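Local coordinates for Pbp related beta-lactamase (Pyrococcus abyssi, PDB 2QMI), which probably hydrolyses peptides as a serine peptidase of the penicillin-binding protein and beta-lactamase family, assembling into a self-compartmentalizing octamer, at residues Pro112-Ala117 / Glu147-Ala152; Glu138-Ala143 / Tyr165-Lys170. All coordinates share one frame; numbering follows the deposited sequence.

Overall arrangement
Both contacts lie within the beta-lactamase-like part of the chain, their centres about 13 Å apart and on the same side of the chain's centre, and their segments alternate along the sequence. They meet directly: Leu-114 CD1 of interaction 1 lies 3.7 Å from Ala-143 CB of interaction 2, and Tyr-116 OH is 3.9 Å from Val-166 CG2. Interaction 1 ties two loops together, whereas interaction 2 packs helix 136-142 on helix 162-176. The side chains of Ser-113 and Val-166 lie near, without touching, Ser-59, Lys-62, Tyr-160 and His-302, a probable catalytic centre resembling the SxxK-type active site of this family. Both also border the second subunit, interaction 1 through Trp-149, interaction 2 through Phe-142.

Interaction 1. Residues Pro112-Ala117 / Glu147-Ala152; sequences PSLGYA and EKWAVA
The indole NE1 of Trp-149 donates to the backbone O of Ser-113 over 3.3 Å, with an N-H...O angle of 148°. At that length, and with the acceptor also tilted from the indole plane, the bond is not an ideal one; NE1 meets the Ser-113 carbonyl from 58° above its plane, off the lone-pair directions. Pro-112 O also approaches the ring edge, 3.0 Å from Trp-149 CD1, but its angle to NE1 is too poor for a second hydrogen bond. Trp-149 reaches these carbonyls because CG is anti to the backbone N (chi1 -164°), which sends the indole toward 112-114.

The pyrrolidine of Pro-112 lies obliquely against the five-membered part of the indole, its CG 3.3 Å from Trp-149 CD1. Leu-114 adds one methyl, with CD2 3.6 Å from Trp-149 CD1, in a position that is neither face-on nor edge-on. Beyond the tryptophan, Val-151 CG1 rests 4.0 Å from Pro-112 CD, so the proline ring touches both residues. Within 112-117, Ser-113 OG reaches forward to donate to the next carbonyl, Leu-114 O, at 2.8 Å.

The second subunit packs against the same indole: its Arg-443 makes a cation-pi contact with Trp-149 and a hydrogen bond to Trp-149 O, while its Ile-445 packs on the ring. Arg-443 and Ile-445 belong to strand 442-446 of that subunit's barrel. The contact therefore joins two loops, one leading through the N-cap Gly-115 into helix 116-124 and the other running between helices 136-142 and 162-176, beside a barrel strand of the neighbouring subunit.

Interaction 2. Residues Glu138-Ala143 / Tyr165-Lys170; sequences ETIAFA and YVLLGK
Val-166 opens the contact from helix 162-176, its CG1 branch 4.1 Å from Ile-140 CG1 as the two side chains run past one another in opposite senses. The same methyl also reaches Thr-139, lying 4.4 Å from Thr-139 CB, a looser approach. One residue on, Leu-167 meets Ile-140 with a single branch: CD2 is 4.1 Å from Ile-140 CD1, while the two side chains are set at a slant. Lys-170, a turn after Val-166, closes the row with its aliphatic chain. Its CB is 3.9 Å from Ile-140 CD1, and a double bend (chi2 52°, chi3 60°) folds the chain around that methyl, bringing Lys-170 CE to 4.0 Å from Ile-140 CD1.

The three partners thus converge on one extended isoleucine, whose CG1 and CD1 project from helix 136-142 and do most of the touching. The short helical segments stand 10.4 Å apart at their axes and cross at -121°, a steep angle consistent with a contact centred on Ile-140 rather than spread along both helices. This apolar helix crossing belongs to the helical part of the beta-lactamase-like domain. Tyr-116 of helix 116-124 packs on both Thr-139 and Val-166, covering one end of the patch.

No hydrogen bond spans the two segments, so the interface depends on van der Waals fit and the burial of apolar surface. The amino group of Lys-170 forms salt bridges with Glu-137 and Glu-173, which would probably favour its charged form. One residue consequently combines two roles, hydrocarbon packing near its backbone and charge pairing at NZ, and Glu-137 adds an electrostatic tie to its own helix, 136-142.

Interaction 1. Residues Pro112-Ala117 / Glu147-Ala152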
ATOM      1  N   PRO A 112      24.830 -21.463  30.808  1.00 22.24           N
ATOM      2  CA  PRO A 112      24.877 -20.597  29.628  1.00 21.59           C
ATOM      3  C   PRO A 112      24.133 -19.291  29.897  1.00 22.79           C
ATOM      4  O   PRO A 112      23.343 -19.187  30.842  1.00 21.06           O
ATOM      5  CB  PRO A 112      24.232 -21.451  28.545  1.00 22.32           C
ATOM      6  CG  PRO A 112      23.259 -22.288  29.315  1.00 24.80           C
ATOM      7  CD  PRO A 112      24.026 -22.671  30.557  1.00 23.01           C
ATOM      8  N   SER A 113      24.400 -18.298  29.061  1.00 21.57           N
ATOM      9  CA  SER A 113      23.809 -16.988  29.211  1.00 21.43           C
ATOM     10  C   SER A 113      22.297 -16.935  29.282  1.00 23.02           C
ATOM     11  O   SER A 113      21.587 -17.703  28.634  1.00 23.05           O
ATOM     12  CB  SER A 113      24.278 -16.080  28.077  1.00 20.29           C
ATOM     13  OG  SER A 113      23.504 -14.894  28.015  1.00 19.40           O
ATOM     14  N   LEU A 114      21.812 -16.017  30.101  1.00 22.60           N
ATOM     15  CA  LEU A 114      20.390 -15.783  30.206  1.00 25.09           C
ATOM     16  C   LEU A 114      20.340 -14.573  29.266  1.00 25.38           C
ATOM     17  O   LEU A 114      21.285 -13.793  29.223  1.00 29.60           O
ATOM     18  CB  LEU A 114      20.007 -15.383  31.642  1.00 24.49           C
ATOM     19  CG  LEU A 114      20.614 -16.162  32.826  1.00 24.75           C
ATOM     20  CD1 LEU A 114      20.066 -15.592  34.139  1.00 24.21           C
ATOM     21  CD2 LEU A 114      20.299 -17.651  32.717  1.00 22.75           C
ATOM     22  N   GLY A 115      19.290 -14.411  28.485  1.00 26.52           N
ATOM     23  CA  GLY A 115      19.259 -13.263  27.594  1.00 25.50           C
ATOM     24  C   GLY A 115      18.927 -11.977  28.333  1.00 24.27           C
ATOM     25  O   GLY A 115      18.398 -11.042  27.736  1.00 25.75           O
ATOM     26  N   TYR A 116      19.253 -11.926  29.625  1.00 22.45           N
ATOM     27  CA  TYR A 116      18.956 -10.770  30.469  1.00 19.78           C
ATOM     28  C   TYR A 116      19.324  -9.398  29.894  1.00 18.84           C
ATOM     29  O   TYR A 116      18.442  -8.582  29.646  1.00 19.09           O
ATOM     30  CB  TYR A 116      19.580 -10.993  31.869  1.00 18.44           C
ATOM     31  CG  TYR A 116      20.312  -9.812  32.485  1.00 18.33           C
ATOM     32  CD1 TYR A 116      21.660  -9.918  32.841  1.00 16.99           C
ATOM     33  CD2 TYR A 116      19.678  -8.579  32.670  1.00 16.14           C
ATOM     34  CE1 TYR A 116      22.362  -8.823  33.355  1.00 16.79           C
ATOM     35  CE2 TYR A 116      20.369  -7.481  33.182  1.00 17.06           C
ATOM     36  CZ  TYR A 116      21.711  -7.610  33.515  1.00 17.22           C
ATOM     37  OH  TYR A 116      22.406  -6.517  33.967  1.00 19.04           O
ATOM     38  N   ALA A 117      20.606  -9.136  29.678  1.00 19.93           N
ATOM     39  CA  ALA A 117      21.020  -7.837  29.163  1.00 20.07           C
ATOM     40  C   ALA A 117      20.453  -7.564  27.772  1.00 19.94           C
ATOM     41  O   ALA A 117      20.061  -6.437  27.469  1.00 18.94           O
ATOM     42  CB  ALA A 117      22.538  -7.734  29.147  1.00 18.92           C
ATOM     43  N   GLU A 147      20.291 -22.146  38.156  1.00 22.51           N
ATOM     44  CA  GLU A 147      20.997 -23.403  38.357  1.00 23.62           C
ATOM     45  C   GLU A 147      20.438 -24.475  37.417  1.00 22.74           C
ATOM     46  O   GLU A 147      21.189 -25.282  36.876  1.00 22.91           O
ATOM     47  CB  GLU A 147      20.877 -23.868  39.810  1.00 24.07           C
ATOM     48  CG  GLU A 147      21.476 -25.239  40.042  1.00 26.34           C
ATOM     49  CD  GLU A 147      21.202 -25.780  41.433  1.00 26.82           C
ATOM     50  OE1 GLU A 147      21.859 -25.324  42.402  1.00 26.83           O
ATOM     51  OE2 GLU A 147      20.321 -26.659  41.548  1.00 28.42           O
ATOM     52  N   LYS A 148      19.120 -24.473  37.221  1.00 23.26           N
ATOM     53  CA  LYS A 148      18.459 -25.445  36.348  1.00 23.57           C
ATOM     54  C   LYS A 148      18.814 -25.236  34.879  1.00 23.85           C
ATOM     55  O   LYS A 148      18.470 -26.055  34.022  1.00 24.44           O
ATOM     56  CB  LYS A 148      16.936 -25.345  36.472  1.00 23.76           C
ATOM     57  CG  LYS A 148      16.364 -25.602  37.843  1.00 25.97           C
ATOM     58  CD  LYS A 148      14.843 -25.728  37.750  1.00 28.91           C
ATOM     59  CE  LYS A 148      14.195 -25.879  39.115  1.00 30.29           C
ATOM     60  NZ  LYS A 148      14.198 -24.595  39.876  1.00 33.57           N
ATOM     61  N   TRP A 149      19.494 -24.133  34.595  1.00 24.42           N
ATOM     62  CA  TRP A 149      19.877 -23.778  33.236  1.00 23.95           C
ATOM     63  C   TRP A 149      21.243 -24.354  32.837  1.00 24.16           C
ATOM     64  O   TRP A 149      21.533 -24.506  31.649  1.00 23.87           O
ATOM     65  CB  TRP A 149      19.889 -22.254  33.123  1.00 23.92           C
ATOM     66  CG  TRP A 149      19.900 -21.712  31.730  1.00 24.70           C
ATOM     67  CD1 TRP A 149      20.854 -20.912  31.176  1.00 24.83           C
ATOM     68  CD2 TRP A 149      18.868 -21.850  30.743  1.00 24.92           C
ATOM     69  NE1 TRP A 149      20.480 -20.534  29.910  1.00 25.15           N
ATOM     70  CE2 TRP A 149      19.264 -21.098  29.619  1.00 24.64           C
ATOM     71  CE3 TRP A 149      17.642 -22.534  30.703  1.00 25.09           C
ATOM     72  CZ2 TRP A 149      18.481 -21.010  28.460  1.00 25.20           C
ATOM     73  CZ3 TRP A 149      16.864 -22.445  29.551  1.00 24.63           C
ATOM     74  CH2 TRP A 149      17.288 -21.687  28.446  1.00 24.89           C
ATOM     75  N   ALA A 150      22.065 -24.676  33.836  1.00 23.74           N
ATOM     76  CA  ALA A 150      23.407 -25.218  33.619  1.00 23.86           C
ATOM     77  C   ALA A 150      23.428 -26.386  32.631  1.00 24.47           C
ATOM     78  O   ALA A 150      22.462 -27.143  32.529  1.00 24.77           O
ATOM     79  CB  ALA A 150      24.007 -25.651  34.946  1.00 22.94           C
ATOM     80  N   VAL A 151      24.536 -26.524  31.908  1.00 24.89           N
ATOM     81  CA  VAL A 151      24.692 -27.594  30.929  1.00 25.18           C
ATOM     82  C   VAL A 151      25.985 -28.374  31.161  1.00 25.82           C
ATOM     83  O   VAL A 151      26.137 -29.491  30.671  1.00 26.72           O
ATOM     84  CB  VAL A 151      24.694 -27.037  29.502  1.00 25.43           C
ATOM     85  CG1 VAL A 151      23.360 -26.377  29.211  1.00 25.04           C
ATOM     86  CG2 VAL A 151      25.833 -26.035  29.336  1.00 25.94           C
ATOM     87  N   ALA A 152      26.913 -27.784  31.912  1.00 25.20           N
ATOM     88  CA  ALA A 152      28.178 -28.447  32.223  1.00 24.67           C
ATOM     89  C   ALA A 152      28.543 -28.158  33.680  1.00 25.63           C
ATOM     90  O   ALA A 152      27.957 -27.273  34.304  1.00 24.88           O
ATOM     91  CB  ALA A 152      29.288 -27.945  31.288  1.00 23.08           C
TER

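Interaction 2. Residues Glu138-Ala143 / Tyr165-Lys170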
ATOM      1  N   GLU A 138      16.503  -6.918  41.334  1.00 19.97           N
ATOM      2  CA  GLU A 138      15.444  -7.459  40.489  1.00 20.74           C
ATOM      3  C   GLU A 138      16.016  -8.489  39.518  1.00 20.31           C
ATOM      4  O   GLU A 138      15.331  -9.452  39.165  1.00 20.07           O
ATOM      5  CB  GLU A 138      14.746  -6.338  39.713  1.00 21.21           C
ATOM      6  CG  GLU A 138      14.036  -5.342  40.614  1.00 26.54           C
ATOM      7  CD  GLU A 138      13.723  -4.027  39.920  1.00 27.47           C
ATOM      8  OE1 GLU A 138      13.708  -2.981  40.612  1.00 30.06           O
ATOM      9  OE2 GLU A 138      13.489  -4.032  38.695  1.00 27.92           O
ATOM     10  N   THR A 139      17.267  -8.289  39.094  1.00 18.38           N
ATOM     11  CA  THR A 139      17.918  -9.219  38.165  1.00 18.32           C
ATOM     12  C   THR A 139      18.212 -10.555  38.852  1.00 19.50           C
ATOM     13  O   THR A 139      18.029 -11.627  38.260  1.00 18.64           O
ATOM     14  CB  THR A 139      19.250  -8.640  37.601  1.00 16.90           C
ATOM     15  OG1 THR A 139      19.000  -7.384  36.957  1.00 16.73           O
ATOM     16  CG2 THR A 139      19.861  -9.591  36.585  1.00 15.68           C
ATOM     17  N   ILE A 140      18.674 -10.493  40.099  1.00 20.26           N
ATOM     18  CA  ILE A 140      18.970 -11.708  40.850  1.00 20.40           C
ATOM     19  C   ILE A 140      17.667 -12.462  41.109  1.00 20.27           C
ATOM     20  O   ILE A 140      17.614 -13.682  40.956  1.00 21.15           O
ATOM     21  CB  ILE A 140      19.696 -11.395  42.191  1.00 20.88           C
ATOM     22  CG1 ILE A 140      21.108 -10.875  41.898  1.00 20.64           C
ATOM     23  CG2 ILE A 140      19.785 -12.650  43.055  1.00 20.58           C
ATOM     24  CD1 ILE A 140      21.918 -10.499  43.128  1.00 22.70           C
ATOM     25  N   ALA A 141      16.616 -11.734  41.482  1.00 19.94           N
ATOM     26  CA  ALA A 141      15.316 -12.343  41.727  1.00 20.38           C
ATOM     27  C   ALA A 141      14.947 -13.133  40.468  1.00 21.46           C
ATOM     28  O   ALA A 141      14.705 -14.340  40.522  1.00 21.69           O
ATOM     29  CB  ALA A 141      14.275 -11.264  42.010  1.00 17.74           C
ATOM     30  N   PHE A 142      14.932 -12.439  39.335  1.00 21.82           N
ATOM     31  CA  PHE A 142      14.631 -13.042  38.035  1.00 22.52           C
ATOM     32  C   PHE A 142      15.452 -14.324  37.775  1.00 22.43           C
ATOM     33  O   PHE A 142      14.913 -15.336  37.333  1.00 23.56           O
ATOM     34  CB  PHE A 142      14.909 -12.012  36.931  1.00 21.86           C
ATOM     35  CG  PHE A 142      14.642 -12.511  35.539  1.00 22.09           C
ATOM     36  CD1 PHE A 142      13.353 -12.853  35.139  1.00 23.59           C
ATOM     37  CD2 PHE A 142      15.679 -12.623  34.618  1.00 22.54           C
ATOM     38  CE1 PHE A 142      13.099 -13.296  33.837  1.00 23.61           C
ATOM     39  CE2 PHE A 142      15.440 -13.067  33.310  1.00 23.01           C
ATOM     40  CZ  PHE A 142      14.149 -13.403  32.921  1.00 22.98           C
ATOM     41  N   ALA A 143      16.749 -14.276  38.059  1.00 21.63           N
ATOM     42  CA  ALA A 143      17.638 -15.419  37.833  1.00 22.07           C
ATOM     43  C   ALA A 143      17.579 -16.513  38.906  1.00 22.82           C
ATOM     44  O   ALA A 143      18.456 -17.373  38.968  1.00 21.47           O
ATOM     45  CB  ALA A 143      19.086 -14.920  37.683  1.00 21.01           C
ATOM     46  N   TYR A 165      28.480 -11.353  36.615  1.00 20.05           N
ATOM     47  CA  TYR A 165      29.076 -10.183  37.259  1.00 21.65           C
ATOM     48  C   TYR A 165      28.086  -9.384  38.085  1.00 21.32           C
ATOM     49  O   TYR A 165      28.478  -8.535  38.883  1.00 20.36           O
ATOM     50  CB  TYR A 165      29.783  -9.287  36.236  1.00 21.38           C
ATOM     51  CG  TYR A 165      31.197  -9.755  35.958  1.00 21.10           C
ATOM     52  CD1 TYR A 165      32.287  -8.909  36.152  1.00 20.30           C
ATOM     53  CD2 TYR A 165      31.443 -11.066  35.543  1.00 21.27           C
ATOM     54  CE1 TYR A 165      33.595  -9.359  35.941  1.00 21.65           C
ATOM     55  CE2 TYR A 165      32.733 -11.525  35.331  1.00 20.52           C
ATOM     56  CZ  TYR A 165      33.806 -10.670  35.533  1.00 20.00           C
ATOM     57  OH  TYR A 165      35.077 -11.141  35.336  1.00 18.59           O
ATOM     58  N   VAL A 166      26.802  -9.655  37.889  1.00 21.03           N
ATOM     59  CA  VAL A 166      25.787  -8.998  38.688  1.00 20.94           C
ATOM     60  C   VAL A 166      25.938  -9.620  40.080  1.00 21.32           C
ATOM     61  O   VAL A 166      25.874  -8.924  41.098  1.00 21.57           O
ATOM     62  CB  VAL A 166      24.369  -9.269  38.140  1.00 21.77           C
ATOM     63  CG1 VAL A 166      23.315  -8.839  39.167  1.00 19.76           C
ATOM     64  CG2 VAL A 166      24.173  -8.509  36.828  1.00 18.55           C
ATOM     65  N   LEU A 167      26.165 -10.934  40.106  1.00 21.21           N
ATOM     66  CA  LEU A 167      26.353 -11.672  41.350  1.00 20.88           C
ATOM     67  C   LEU A 167      27.634 -11.217  42.050  1.00 21.76           C
ATOM     68  O   LEU A 167      27.657 -11.062  43.274  1.00 22.05           O
ATOM     69  CB  LEU A 167      26.402 -13.176  41.068  1.00 21.16           C
ATOM     70  CG  LEU A 167      25.060 -13.774  40.621  1.00 21.70           C
ATOM     71  CD1 LEU A 167      25.253 -15.195  40.113  1.00 20.23           C
ATOM     72  CD2 LEU A 167      24.084 -13.743  41.781  1.00 21.78           C
ATOM     73  N   LEU A 168      28.694 -11.007  41.269  1.00 21.37           N
ATOM     74  CA  LEU A 168      29.967 -10.531  41.803  1.00 21.04           C
ATOM     75  C   LEU A 168      29.740  -9.169  42.444  1.00 20.27           C
ATOM     76  O   LEU A 168      30.391  -8.820  43.425  1.00 21.26           O
ATOM     77  CB  LEU A 168      31.011 -10.395  40.692  1.00 20.92           C
ATOM     78  CG  LEU A 168      31.689 -11.658  40.155  1.00 22.35           C
ATOM     79  CD1 LEU A 168      32.600 -11.289  38.981  1.00 23.69           C
ATOM     80  CD2 LEU A 168      32.494 -12.317  41.268  1.00 22.61           C
ATOM     81  N   GLY A 169      28.819  -8.396  41.879  1.00 20.56           N
ATOM     82  CA  GLY A 169      28.517  -7.087  42.434  1.00 22.11           C
ATOM     83  C   GLY A 169      27.849  -7.217  43.798  1.00 23.44           C
ATOM     84  O   GLY A 169      28.073  -6.403  44.698  1.00 24.03           O
ATOM     85  N   LYS A 170      27.026  -8.251  43.948  1.00 22.43           N
ATOM     86  CA  LYS A 170      26.318  -8.509  45.195  1.00 22.97           C
ATOM     87  C   LYS A 170      27.282  -9.066  46.245  1.00 23.35           C
ATOM     88  O   LYS A 170      27.158  -8.781  47.433  1.00 22.11           O
ATOM     89  CB  LYS A 170      25.175  -9.503  44.948  1.00 24.74           C
ATOM     90  CG  LYS A 170      24.287  -9.760  46.165  1.00 26.55           C
ATOM     91  CD  LYS A 170      23.792  -8.451  46.756  1.00 28.97           C
ATOM     92  CE  LYS A 170      22.987  -7.654  45.750  1.00 31.29           C
ATOM     93  NZ  LYS A 170      22.707  -6.270  46.258  1.00 34.59           N
TER